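Local coordinates for protein N-acetylglucosaminidase (PDB 6INX) that hydrolyses N-acetylglucosaminyl linkages of glycans as a family 18 glycoside hydrolase, probably with the substrate's own acetamido group assisting the reaction, at residues V6-V11 with F179-T184; A97-A102 with D142-R147; E267-Y272 with D329-L334. All coordinates share one frame; numbering follows the deposited sequence.

The three contacts sample the core and two flanks of a TIM barrel. Contact 1 spans its interior, with its centre 5 Å from that of the chain, and its polar end meets strand 105-109, around which the DxxDxDxE motif of family 18 enzymes lies. Contact 2 joins two outer helices; its centre lies 22 Å from that of contact 1, and both of its segments fall between 6-11 and 179-184 in sequence. Contact 3, 21 Å from contact 1 between centres, follows later in the chain, where the inserted domain touches the turn and helix that follow the last barrel strand. Contacts 2 and 3 lie 38 Å apart, centre to centre, on well-separated flanks of the fold.

Contact 1: residues V6-V11 with F179-T184; sequences VVAGYV and FVQLMT
Across the gap between strands 6-11 and 179-183, Ala8 and Gln181 bring their CA atoms to 9.3 Å, while the segment axes stay 11.0 Å apart at closest approach and cross at 59°, too far for backbone pairing, so side chains make the contact. Gln181 has the largest single share, with Tyr10 and Phe179 close behind. With CG anti to the carbonyl carbon (chi1 -58°) and the chain extended beyond, its amide is pushed well out from its own strand. There NE2 lies 4.1 Å from the methyl CB of Ala8, and OE1 lies 3.2 Å from Tyr10 OH. Tyr10 approaches from the opposing direction, its ring plane tilted only 21° from the amide plane. The close oxygen pair is not a hydrogen bond: Tyr10 OH bonds to Asp107 OD2, and Gln181 NE2 bonds to Asn31 OD1, so partners on other strands hold both buried polar ends. Two residues back, Phe179 adds an apolar contact, its CE1 reaching Val6 CG2 obliquely at 4.3 Å; the edge of the same ring abuts Gln181 CG. The parallel strands form a closed TIM barrel in which these two are not neighbours, and the contact therefore lies inside it. Strand 6-12 pairs with 29-38 and 320-324, strand 179-183 with 153-159 and 230-235, and Asp107 reaches in from strand 105-109.

Contact 2: residues A97-A102 with D142-R147; sequences AVTEYA and DRQGER
Gln144 and Thr99 account for most of the 94 Å² buried here, with Val98 adding a smaller share. The methyl CG2 of Thr99 does the touching, meeting the Gln144 amide at NE2 (3.4 Å) and CD (3.6 Å), and the two side chains cross at about a right angle. The first torsion of Gln144 (chi1 -171°) sets its CG 4.3 Å from Val98 CG2, and a bend at the second then brings the amide to Thr99. The other branch of Thr99 is engaged within its own helix, where OG1 bonds to the carbonyl oxygens of Val95 and Arg96. The amide is held at both ends: Gln144 NE2 bonds to Asp148 OD1, while Gln144 OE1 accepts from Arg147 NH1 at 2.8 Å, a bent bond (132° at the hydrogen) whose donor stands 43° out of the carbonyl plane. Replacing Gln144 by alanine removes the amide, which would probably open a gap beside Thr99 CG2 and leave Arg147 NH1 and Asp148 OD1 without this mate. The chemistry thus divides neatly: the polar atoms of Thr99 and Gln144 find their partners within their own helices, and helices 84-100 and 126-148, packed on the outside of the barrel, meet near their C-terminal ends by van der Waals contact, with no hydrogen bond between the two segments.

Contact 3: residues E267-Y272 with D329-L334; sequences ELAAEY and DRTHRL
Arg333 meets Ala269 with the far end of its side chain, and the path there runs over Thr331. Its CB lies 3.5 Å from Thr331 OG1, and CG, anti to the carbonyl carbon (chi1 -50°), comes as near as 3.2 Å to that oxygen. CD stays 4.1 Å from Thr331 OG1. Beyond CD the chain bends (chi3 -67°) and folds the guanidinium back, so that Thr331 OG1 lies against one of its faces, 3.8 Å from the plane and offset toward the rim. NE forms a salt bridge with Glu303 OE2, which fixes the direction of the group. NH1 passes 4.0 Å from Thr331 CG2, and NH2 ends 3.9 Å from Ala269 CB in an oblique approach. Ala269 CB also touches Thr331 CG2, at 4.2 Å, so its methyl is met by two side chains. Thr331 is itself positioned by bonds: OG1 donates to Asp329 OD1 and accepts from Arg333 N, an ST turn, while Thr331 N bonds to the same carboxylate oxygen in an Asx turn. Asp329 OD2 takes Leu334 N at 2.9 Å, placing a carboxylate at the start of helix 333-341, where it probably offsets the helix dipole. Helix 265-272 belongs to the domain inserted between barrel strands 230-235 and 320-324; Phe265 at its start packs on Asp329, Thr331, Arg333 and Leu334, joining that domain to the helix following the last barrel strand.

Contact 1: residues V6-V11 with F179-T184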
ATOM      1  N   VAL A   6      26.465  -5.005  12.574  1.00 16.20           N
ATOM      2  CA  VAL A   6      26.326  -6.060  11.575  1.00 17.22           C
ATOM      3  C   VAL A   6      26.552  -5.463  10.194  1.00 15.40           C
ATOM      4  O   VAL A   6      25.956  -4.438   9.840  1.00 15.51           O
ATOM      5  CB  VAL A   6      24.932  -6.702  11.666  1.00 14.50           C
ATOM      6  CG1 VAL A   6      24.675  -7.601  10.462  1.00 14.49           C
ATOM      7  CG2 VAL A   6      24.771  -7.480  12.959  1.00 15.56           C
ATOM      8  N   VAL A   7      27.435  -6.082   9.418  1.00 14.39           N
ATOM      9  CA  VAL A   7      27.580  -5.813   7.989  1.00 14.27           C
ATOM     10  C   VAL A   7      27.379  -7.159   7.302  1.00 18.64           C
ATOM     11  O   VAL A   7      28.308  -7.976   7.216  1.00 15.50           O
ATOM     12  CB  VAL A   7      28.935  -5.188   7.640  1.00 19.46           C
ATOM     13  CG1 VAL A   7      29.039  -4.938   6.138  1.00 19.51           C
ATOM     14  CG2 VAL A   7      29.153  -3.891   8.425  1.00 17.53           C
ATOM     15  N   ALA A   8      26.162  -7.418   6.834  1.00 15.87           N
ATOM     16  CA  ALA A   8      25.773  -8.745   6.378  1.00 17.01           C
ATOM     17  C   ALA A   8      25.488  -8.714   4.885  1.00 18.60           C
ATOM     18  O   ALA A   8      24.701  -7.891   4.413  1.00 17.75           O
ATOM     19  CB  ALA A   8      24.552  -9.247   7.148  1.00 17.55           C
ATOM     20  N   GLY A   9      26.138  -9.590   4.146  1.00 13.38           N
ATOM     21  CA  GLY A   9      25.935  -9.631   2.714  1.00 11.86           C
ATOM     22  C   GLY A   9      25.301 -10.928   2.254  1.00 12.45           C
ATOM     23  O   GLY A   9      25.770 -12.014   2.614  1.00 12.41           O
ATOM     24  N   TYR A  10      24.234 -10.832   1.466  1.00 12.45           N
ATOM     25  CA  TYR A  10      23.764 -11.995   0.726  1.00 11.66           C
ATOM     26  C   TYR A  10      24.735 -12.306  -0.403  1.00 11.94           C
ATOM     27  O   TYR A  10      25.135 -11.412  -1.160  1.00 14.20           O
ATOM     28  CB  TYR A  10      22.354 -11.755   0.180  1.00 11.93           C
ATOM     29  CG  TYR A  10      21.293 -11.997   1.231  1.00 12.36           C
ATOM     30  CD1 TYR A  10      20.760 -13.268   1.435  1.00 11.91           C
ATOM     31  CD2 TYR A  10      20.861 -10.962   2.050  1.00 15.55           C
ATOM     32  CE1 TYR A  10      19.806 -13.495   2.431  1.00 14.02           C
ATOM     33  CE2 TYR A  10      19.913 -11.172   3.036  1.00 17.33           C
ATOM     34  CZ  TYR A  10      19.389 -12.444   3.221  1.00 16.45           C
ATOM     35  OH  TYR A  10      18.449 -12.641   4.221  1.00 19.92           O
ATOM     36  N   VAL A  11      25.172 -13.559  -0.467  1.00 10.72           N
ATOM     37  CA  VAL A  11      26.053 -14.036  -1.526  1.00 12.25           C
ATOM     38  C   VAL A  11      25.437 -15.305  -2.090  1.00 13.61           C
ATOM     39  O   VAL A  11      25.246 -16.282  -1.357  1.00 12.96           O
ATOM     40  CB  VAL A  11      27.463 -14.334  -0.995  1.00 15.64           C
ATOM     41  CG1 VAL A  11      28.381 -14.721  -2.157  1.00 15.60           C
ATOM     42  CG2 VAL A  11      28.009 -13.135  -0.229  1.00 16.60           C
ATOM     43  N   PHE A 179      18.980 -11.941  15.162  1.00 12.39           N
ATOM     44  CA  PHE A 179      18.492 -10.657  14.681  1.00 11.90           C
ATOM     45  C   PHE A 179      17.453 -10.895  13.596  1.00 11.49           C
ATOM     46  O   PHE A 179      17.265 -12.020  13.116  1.00 13.01           O
ATOM     47  CB  PHE A 179      19.614  -9.713  14.218  1.00 17.27           C
ATOM     48  CG  PHE A 179      20.573 -10.305  13.218  1.00 14.69           C
ATOM     49  CD1 PHE A 179      21.828 -10.732  13.623  1.00 19.89           C
ATOM     50  CD2 PHE A 179      20.254 -10.382  11.872  1.00 17.96           C
ATOM     51  CE1 PHE A 179      22.732 -11.247  12.708  1.00 20.34           C
ATOM     52  CE2 PHE A 179      21.157 -10.900  10.950  1.00 19.29           C
ATOM     53  CZ  PHE A 179      22.395 -11.331  11.371  1.00 20.15           C
ATOM     54  N   VAL A 180      16.747  -9.812  13.260  1.00 10.71           N
ATOM     55  CA  VAL A 180      15.721  -9.775  12.225  1.00 13.42           C
ATOM     56  C   VAL A 180      16.231  -8.859  11.124  1.00 13.47           C
ATOM     57  O   VAL A 180      16.489  -7.675  11.369  1.00 14.40           O
ATOM     58  CB  VAL A 180      14.397  -9.230  12.785  1.00 14.41           C
ATOM     59  CG1 VAL A 180      13.331  -9.135  11.677  1.00 16.57           C
ATOM     60  CG2 VAL A 180      13.919 -10.072  13.954  1.00 16.06           C
ATOM     61  N   GLN A 181      16.357  -9.383   9.907  1.00 12.40           N
ATOM     62  CA  GLN A 181      16.774  -8.568   8.769  1.00 14.19           C
ATOM     63  C   GLN A 181      15.530  -8.044   8.070  1.00 14.17           C
ATOM     64  O   GLN A 181      14.756  -8.821   7.505  1.00 15.10           O
ATOM     65  CB  GLN A 181      17.611  -9.399   7.810  1.00 15.38           C
ATOM     66  CG  GLN A 181      18.835  -9.988   8.460  1.00 18.25           C
ATOM     67  CD  GLN A 181      19.525 -10.956   7.552  1.00 21.03           C
ATOM     68  OE1 GLN A 181      19.005 -12.042   7.283  1.00 22.48           O
ATOM     69  NE2 GLN A 181      20.692 -10.572   7.052  1.00 19.04           N
ATOM     70  N   LEU A 182      15.334  -6.732   8.096  1.00 12.68           N
ATOM     71  CA  LEU A 182      14.203  -6.130   7.409  1.00 12.09           C
ATOM     72  C   LEU A 182      14.580  -5.915   5.953  1.00 11.99           C
ATOM     73  O   LEU A 182      15.536  -5.190   5.642  1.00 11.03           O
ATOM     74  CB  LEU A 182      13.793  -4.806   8.056  1.00 12.88           C
ATOM     75  CG  LEU A 182      13.487  -4.827   9.545  1.00 12.38           C
ATOM     76  CD1 LEU A 182      13.026  -3.437   9.979  1.00 14.30           C
ATOM     77  CD2 LEU A 182      12.449  -5.893   9.833  1.00 15.45           C
ATOM     78  N   MET A 183      13.824  -6.536   5.056  1.00  9.95           N
ATOM     79  CA  MET A 183      14.094  -6.405   3.627  1.00 10.10           C
ATOM     80  C   MET A 183      13.524  -5.067   3.156  1.00  9.47           C
ATOM     81  O   MET A 183      12.481  -4.988   2.500  1.00 10.91           O
ATOM     82  CB  MET A 183      13.502  -7.583   2.866  1.00 11.72           C
ATOM     83  CG  MET A 183      14.318  -8.870   3.053  1.00 12.40           C
ATOM     84  SD  MET A 183      13.692 -10.253   2.084  1.00 14.32           S
ATOM     85  CE  MET A 183      12.156 -10.505   2.952  1.00 12.70           C
ATOM     86  N   THR A 184      14.236  -3.995   3.524  1.00  9.10           N
ATOM     87  CA  THR A 184      13.843  -2.632   3.145  1.00  9.68           C
ATOM     88  C   THR A 184      14.325  -2.310   1.724  1.00  9.71           C
ATOM     89  O   THR A 184      15.048  -1.345   1.459  1.00 11.29           O
ATOM     90  CB  THR A 184      14.287  -1.604   4.184  1.00 10.35           C
ATOM     91  OG1 THR A 184      15.705  -1.684   4.387  1.00 10.58           O
ATOM     92  CG2 THR A 184      13.571  -1.828   5.510  1.00 11.44           C
TER

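Contact 2: residues A97-A102 with D142-R147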
ATOM      1  N   ALA A  97      22.492 -29.264   8.222  1.00 11.97           N
ATOM      2  CA  ALA A  97      23.271 -28.290   7.465  1.00 12.71           C
ATOM      3  C   ALA A  97      24.505 -27.841   8.239  1.00 13.12           C
ATOM      4  O   ALA A  97      25.615 -27.799   7.689  1.00 15.03           O
ATOM      5  CB  ALA A  97      22.383 -27.101   7.097  1.00 12.22           C
ATOM      6  N   VAL A  98      24.339 -27.524   9.525  1.00 13.02           N
ATOM      7  CA  VAL A  98      25.464 -26.994  10.302  1.00 13.81           C
ATOM      8  C   VAL A  98      26.453 -28.059  10.746  1.00 16.73           C
ATOM      9  O   VAL A  98      27.542 -27.713  11.230  1.00 18.44           O
ATOM     10  CB  VAL A  98      25.038 -26.119  11.497  1.00 15.88           C
ATOM     11  CG1 VAL A  98      24.074 -25.037  11.053  1.00 15.16           C
ATOM     12  CG2 VAL A  98      24.442 -26.965  12.627  1.00 16.45           C
ATOM     13  N   THR A  99      26.110 -29.342  10.621  1.00 13.82           N
ATOM     14  CA  THR A  99      27.072 -30.397  10.927  1.00 15.22           C
ATOM     15  C   THR A  99      27.743 -30.970   9.688  1.00 16.43           C
ATOM     16  O   THR A  99      28.868 -31.477   9.785  1.00 19.61           O
ATOM     17  CB  THR A  99      26.422 -31.526  11.740  1.00 15.49           C
ATOM     18  OG1 THR A  99      25.288 -32.052  11.042  1.00 18.79           O
ATOM     19  CG2 THR A  99      25.998 -31.023  13.110  1.00 16.77           C
ATOM     20  N   GLU A 100      27.088 -30.887   8.529  1.00 14.13           N
ATOM     21  CA  GLU A 100      27.662 -31.347   7.272  1.00 15.74           C
ATOM     22  C   GLU A 100      28.628 -30.335   6.675  1.00 17.54           C
ATOM     23  O   GLU A 100      29.548 -30.722   5.945  1.00 17.97           O
ATOM     24  CB  GLU A 100      26.547 -31.623   6.258  1.00 17.36           C
ATOM     25  CG  GLU A 100      25.768 -32.899   6.508  1.00 19.18           C
ATOM     26  CD  GLU A 100      24.798 -33.228   5.374  1.00 25.23           C
ATOM     27  OE1 GLU A 100      24.369 -32.300   4.655  1.00 24.89           O
ATOM     28  OE2 GLU A 100      24.472 -34.424   5.197  1.00 33.00           O
ATOM     29  N   TYR A 101      28.429 -29.048   6.954  1.00 15.80           N
ATOM     30  CA  TYR A 101      29.225 -27.988   6.355  1.00 16.32           C
ATOM     31  C   TYR A 101      29.629 -26.987   7.423  1.00 14.27           C
ATOM     32  O   TYR A 101      29.090 -26.978   8.533  1.00 15.53           O
ATOM     33  CB  TYR A 101      28.440 -27.276   5.246  1.00 16.24           C
ATOM     34  CG  TYR A 101      28.062 -28.189   4.114  1.00 17.22           C
ATOM     35  CD1 TYR A 101      29.030 -28.676   3.246  1.00 19.51           C
ATOM     36  CD2 TYR A 101      26.746 -28.579   3.919  1.00 19.99           C
ATOM     37  CE1 TYR A 101      28.702 -29.514   2.211  1.00 20.56           C
ATOM     38  CE2 TYR A 101      26.403 -29.427   2.886  1.00 19.46           C
ATOM     39  CZ  TYR A 101      27.389 -29.889   2.032  1.00 21.11           C
ATOM     40  OH  TYR A 101      27.075 -30.732   0.989  1.00 23.80           O
ATOM     41  N   ALA A 102      30.567 -26.108   7.060  1.00 16.17           N
ATOM     42  CA  ALA A 102      31.088 -25.112   7.985  1.00 15.89           C
ATOM     43  C   ALA A 102      30.140 -23.924   8.053  1.00 16.95           C
ATOM     44  O   ALA A 102      30.538 -22.777   7.824  1.00 18.66           O
ATOM     45  CB  ALA A 102      32.490 -24.670   7.564  1.00 19.34           C
ATOM     46  N   ASP A 142      20.129 -25.017  19.213  1.00 13.04           N
ATOM     47  CA  ASP A 142      20.747 -24.856  20.526  1.00 14.23           C
ATOM     48  C   ASP A 142      21.236 -26.192  21.072  1.00 13.69           C
ATOM     49  O   ASP A 142      22.323 -26.268  21.657  1.00 13.85           O
ATOM     50  CB  ASP A 142      19.765 -24.209  21.494  1.00 15.64           C
ATOM     51  CG  ASP A 142      19.681 -22.700  21.320  1.00 19.09           C
ATOM     52  OD1 ASP A 142      20.430 -22.130  20.488  1.00 19.70           O
ATOM     53  OD2 ASP A 142      18.864 -22.087  22.033  1.00 23.02           O
ATOM     54  N   ARG A 143      20.464 -27.259  20.879  1.00 13.62           N
ATOM     55  CA  ARG A 143      20.932 -28.575  21.302  1.00 13.81           C
ATOM     56  C   ARG A 143      22.213 -28.965  20.576  1.00 15.46           C
ATOM     57  O   ARG A 143      23.130 -29.542  21.176  1.00 14.71           O
ATOM     58  CB  ARG A 143      19.836 -29.617  21.089  1.00 14.19           C
ATOM     59  CG  ARG A 143      18.755 -29.569  22.155  1.00 16.40           C
ATOM     60  CD  ARG A 143      19.248 -30.129  23.480  1.00 23.48           C
ATOM     61  NE  ARG A 143      19.657 -31.521  23.337  1.00 26.14           N
ATOM     62  CZ  ARG A 143      20.903 -31.964  23.476  1.00 25.74           C
ATOM     63  NH1 ARG A 143      21.899 -31.123  23.779  1.00 18.26           N
ATOM     64  NH2 ARG A 143      21.150 -33.255  23.311  1.00 28.44           N
ATOM     65  N   GLN A 144      22.303 -28.667  19.281  1.00 12.97           N
ATOM     66  CA  GLN A 144      23.534 -28.978  18.564  1.00 15.61           C
ATOM     67  C   GLN A 144      24.681 -28.089  19.028  1.00 12.70           C
ATOM     68  O   GLN A 144      25.824 -28.544  19.130  1.00 13.24           O
ATOM     69  CB  GLN A 144      23.321 -28.878  17.054  1.00 15.82           C
ATOM     70  CG  GLN A 144      24.489 -29.398  16.220  1.00 13.33           C
ATOM     71  CD  GLN A 144      24.784 -30.860  16.481  1.00 14.29           C
ATOM     72  OE1 GLN A 144      23.872 -31.677  16.629  1.00 15.99           O
ATOM     73  NE2 GLN A 144      26.067 -31.200  16.540  1.00 18.58           N
ATOM     74  N   GLY A 145      24.395 -26.824  19.329  1.00 13.19           N
ATOM     75  CA  GLY A 145      25.422 -25.964  19.889  1.00 13.45           C
ATOM     76  C   GLY A 145      25.903 -26.432  21.249  1.00 15.09           C
ATOM     77  O   GLY A 145      27.074 -26.247  21.596  1.00 14.08           O
ATOM     78  N   GLU A 146      25.016 -27.034  22.040  1.00 13.51           N
ATOM     79  CA  GLU A 146      25.453 -27.617  23.302  1.00 14.46           C
ATOM     80  C   GLU A 146      26.430 -28.759  23.053  1.00 16.02           C
ATOM     81  O   GLU A 146      27.491 -28.831  23.685  1.00 15.21           O
ATOM     82  CB  GLU A 146      24.239 -28.081  24.107  1.00 13.34           C
ATOM     83  CG  GLU A 146      23.405 -26.916  24.629  1.00 13.95           C
ATOM     84  CD  GLU A 146      21.941 -27.262  24.818  1.00 12.68           C
ATOM     85  OE1 GLU A 146      21.593 -28.461  24.906  1.00 14.51           O
ATOM     86  OE2 GLU A 146      21.132 -26.311  24.879  1.00 15.62           O
ATOM     87  N   ARG A 147      26.105 -29.647  22.107  1.00 14.16           N
ATOM     88  CA  ARG A 147      27.001 -30.759  21.796  1.00 14.14           C
ATOM     89  C   ARG A 147      28.352 -30.259  21.302  1.00 15.44           C
ATOM     90  O   ARG A 147      29.400 -30.812  21.660  1.00 16.67           O
ATOM     91  CB  ARG A 147      26.383 -31.657  20.718  1.00 17.23           C
ATOM     92  CG  ARG A 147      25.087 -32.335  21.099  1.00 20.05           C
ATOM     93  CD  ARG A 147      24.514 -33.090  19.895  1.00 23.62           C
ATOM     94  NE  ARG A 147      23.194 -33.647  20.171  1.00 29.00           N
ATOM     95  CZ  ARG A 147      22.056 -33.243  19.607  1.00 28.40           C
ATOM     96  NH1 ARG A 147      22.044 -32.268  18.698  1.00 21.60           N
ATOM     97  NH2 ARG A 147      20.920 -33.833  19.951  1.00 29.71           N
TER

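Contact 3: residues E267-Y272 with D329-L334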
ATOM      1  N   GLU A 267      25.637  -2.207 -13.873  1.00 17.52           N
ATOM      2  CA  GLU A 267      25.099  -1.699 -15.129  1.00 17.32           C
ATOM      3  C   GLU A 267      24.647  -0.249 -15.003  1.00 19.70           C
ATOM      4  O   GLU A 267      24.772   0.525 -15.957  1.00 18.14           O
ATOM      5  CB  GLU A 267      23.933  -2.580 -15.574  1.00 19.09           C
ATOM      6  CG  GLU A 267      24.371  -3.856 -16.248  1.00 28.05           C
ATOM      7  CD  GLU A 267      25.452  -3.605 -17.271  1.00 32.32           C
ATOM      8  OE1 GLU A 267      26.612  -4.016 -17.038  1.00 34.21           O
ATOM      9  OE2 GLU A 267      25.139  -2.976 -18.303  1.00 30.22           O
ATOM     10  N   LEU A 268      24.111   0.139 -13.840  1.00 14.85           N
ATOM     11  CA  LEU A 268      23.739   1.538 -13.630  1.00 17.16           C
ATOM     12  C   LEU A 268      24.960   2.442 -13.738  1.00 16.81           C
ATOM     13  O   LEU A 268      24.921   3.492 -14.395  1.00 15.76           O
ATOM     14  CB  LEU A 268      23.098   1.704 -12.255  1.00 16.84           C
ATOM     15  CG  LEU A 268      21.701   1.131 -12.051  1.00 16.41           C
ATOM     16  CD1 LEU A 268      21.346   1.206 -10.575  1.00 19.82           C
ATOM     17  CD2 LEU A 268      20.679   1.877 -12.900  1.00 17.21           C
ATOM     18  N   ALA A 269      26.052   2.057 -13.075  1.00 15.38           N
ATOM     19  CA  ALA A 269      27.272   2.852 -13.147  1.00 16.40           C
ATOM     20  C   ALA A 269      27.800   2.913 -14.574  1.00 18.89           C
ATOM     21  O   ALA A 269      28.279   3.962 -15.021  1.00 21.58           O
ATOM     22  CB  ALA A 269      28.323   2.268 -12.196  1.00 16.88           C
ATOM     23  N   ALA A 270      27.690   1.811 -15.314  1.00 18.75           N
ATOM     24  CA  ALA A 270      28.286   1.751 -16.647  1.00 18.42           C
ATOM     25  C   ALA A 270      27.445   2.469 -17.697  1.00 20.84           C
ATOM     26  O   ALA A 270      27.995   3.091 -18.613  1.00 21.65           O
ATOM     27  CB  ALA A 270      28.496   0.296 -17.062  1.00 23.53           C
ATOM     28  N   GLU A 271      26.118   2.403 -17.587  1.00 17.47           N
ATOM     29  CA  GLU A 271      25.242   2.733 -18.706  1.00 18.70           C
ATOM     30  C   GLU A 271      24.167   3.767 -18.394  1.00 16.12           C
ATOM     31  O   GLU A 271      23.624   4.357 -19.335  1.00 18.56           O
ATOM     32  CB  GLU A 271      24.583   1.448 -19.246  1.00 23.36           C
ATOM     33  CG  GLU A 271      23.514   1.605 -20.338  1.00 28.61           C
ATOM     34  CD  GLU A 271      24.097   1.637 -21.739  1.00 31.56           C
ATOM     35  OE1 GLU A 271      23.306   1.607 -22.709  1.00 36.25           O
ATOM     36  OE2 GLU A 271      25.340   1.698 -21.868  1.00 35.10           O
ATOM     37  N   TYR A 272      23.855   4.034 -17.130  1.00 15.64           N
ATOM     38  CA  TYR A 272      22.646   4.810 -16.854  1.00 14.69           C
ATOM     39  C   TYR A 272      22.871   6.076 -16.047  1.00 16.95           C
ATOM     40  O   TYR A 272      22.224   7.089 -16.323  1.00 16.42           O
ATOM     41  CB  TYR A 272      21.609   3.942 -16.119  1.00 14.55           C
ATOM     42  CG  TYR A 272      20.957   2.888 -16.980  1.00 13.23           C
ATOM     43  CD1 TYR A 272      21.582   1.662 -17.209  1.00 15.14           C
ATOM     44  CD2 TYR A 272      19.712   3.108 -17.558  1.00 13.82           C
ATOM     45  CE1 TYR A 272      20.983   0.688 -17.989  1.00 14.88           C
ATOM     46  CE2 TYR A 272      19.104   2.135 -18.342  1.00 12.97           C
ATOM     47  CZ  TYR A 272      19.743   0.926 -18.549  1.00 14.49           C
ATOM     48  OH  TYR A 272      19.174  -0.060 -19.325  1.00 15.67           O
ATOM     49  N   ASP A 329      27.194  -5.665  -7.687  1.00 16.49           N
ATOM     50  CA  ASP A 329      28.047  -4.477  -7.761  1.00 15.71           C
ATOM     51  C   ASP A 329      29.496  -4.912  -7.942  1.00 18.70           C
ATOM     52  O   ASP A 329      30.221  -5.081  -6.958  1.00 19.49           O
ATOM     53  CB  ASP A 329      27.903  -3.593  -6.544  1.00 14.89           C
ATOM     54  CG  ASP A 329      28.869  -2.417  -6.587  1.00 15.21           C
ATOM     55  OD1 ASP A 329      29.250  -2.042  -7.714  1.00 18.56           O
ATOM     56  OD2 ASP A 329      29.257  -1.896  -5.522  1.00 18.57           O
ATOM     57  N   ARG A 330      29.918  -5.038  -9.195  1.00 18.01           N
ATOM     58  CA  ARG A 330      31.306  -5.356  -9.495  1.00 21.51           C
ATOM     59  C   ARG A 330      32.231  -4.148  -9.394  1.00 27.45           C
ATOM     60  O   ARG A 330      33.447  -4.312  -9.534  1.00 28.92           O
ATOM     61  CB  ARG A 330      31.410  -6.008 -10.876  1.00 22.59           C
ATOM     62  CG  ARG A 330      30.470  -7.188 -11.066  1.00 26.17           C
ATOM     63  CD  ARG A 330      30.781  -7.958 -12.338  1.00 32.03           C
ATOM     64  NE  ARG A 330      31.481  -9.210 -12.059  1.00 41.37           N
ATOM     65  CZ  ARG A 330      32.396  -9.753 -12.857  1.00 41.30           C
ATOM     66  NH1 ARG A 330      32.730  -9.156 -13.995  1.00 40.49           N
ATOM     67  NH2 ARG A 330      32.981 -10.893 -12.514  1.00 39.76           N
ATOM     68  N   THR A 331      31.697  -2.942  -9.166  1.00 21.24           N
ATOM     69  CA  THR A 331      32.556  -1.801  -8.872  1.00 21.38           C
ATOM     70  C   THR A 331      33.108  -1.839  -7.453  1.00 24.94           C
ATOM     71  O   THR A 331      34.047  -1.095  -7.154  1.00 25.57           O
ATOM     72  CB  THR A 331      31.812  -0.475  -9.063  1.00 21.28           C
ATOM     73  OG1 THR A 331      30.998  -0.214  -7.911  1.00 20.69           O
ATOM     74  CG2 THR A 331      30.948  -0.500 -10.323  1.00 24.14           C
ATOM     75  N   HIS A 332      32.539  -2.670  -6.575  1.00 21.24           N
ATOM     76  CA  HIS A 332      32.935  -2.840  -5.176  1.00 21.12           C
ATOM     77  C   HIS A 332      32.686  -1.607  -4.316  1.00 17.81           C
ATOM     78  O   HIS A 332      32.985  -1.632  -3.114  1.00 19.92           O
ATOM     79  CB  HIS A 332      34.387  -3.321  -5.020  1.00 29.75           C
ATOM     80  CG  HIS A 332      34.787  -4.355  -6.025  1.00 26.90           C
ATOM     81  ND1 HIS A 332      34.313  -5.648  -5.988  1.00 34.27           N
ATOM     82  CD2 HIS A 332      35.609  -4.286  -7.098  1.00 33.01           C
ATOM     83  CE1 HIS A 332      34.826  -6.332  -6.994  1.00 35.59           C
ATOM     84  NE2 HIS A 332      35.617  -5.529  -7.684  1.00 35.23           N
ATOM     85  N   ARG A 333      32.106  -0.541  -4.879  1.00 18.62           N
ATOM     86  CA  ARG A 333      31.976   0.714  -4.153  1.00 19.41           C
ATOM     87  C   ARG A 333      30.898   0.651  -3.077  1.00 12.82           C
ATOM     88  O   ARG A 333      31.036   1.293  -2.030  1.00 16.85           O
ATOM     89  CB  ARG A 333      31.711   1.865  -5.130  1.00 19.36           C
ATOM     90  CG  ARG A 333      32.707   1.899  -6.295  1.00 22.59           C
ATOM     91  CD  ARG A 333      32.882   3.294  -6.895  1.00 26.45           C
ATOM     92  NE  ARG A 333      31.683   3.769  -7.574  1.00 25.39           N
ATOM     93  CZ  ARG A 333      31.478   3.701  -8.888  1.00 29.37           C
ATOM     94  NH1 ARG A 333      32.391   3.166  -9.692  1.00 25.99           N
ATOM     95  NH2 ARG A 333      30.347   4.167  -9.400  1.00 22.61           N
ATOM     96  N   LEU A 334      29.824  -0.118  -3.302  1.00 12.91           N
ATOM     97  CA  LEU A 334      28.710  -0.083  -2.363  1.00 15.80           C
ATOM     98  C   LEU A 334      29.049  -0.820  -1.073  1.00 12.65           C
ATOM     99  O   LEU A 334      28.711  -0.351   0.020  1.00 14.20           O
ATOM    100  CB  LEU A 334      27.443  -0.635  -3.023  1.00 13.78           C
ATOM    101  CG  LEU A 334      26.906   0.148  -4.224  1.00 14.42           C
ATOM    102  CD1 LEU A 334      25.530  -0.371  -4.632  1.00 14.12           C
ATOM    103  CD2 LEU A 334      26.849   1.644  -3.922  1.00 16.48           C
TER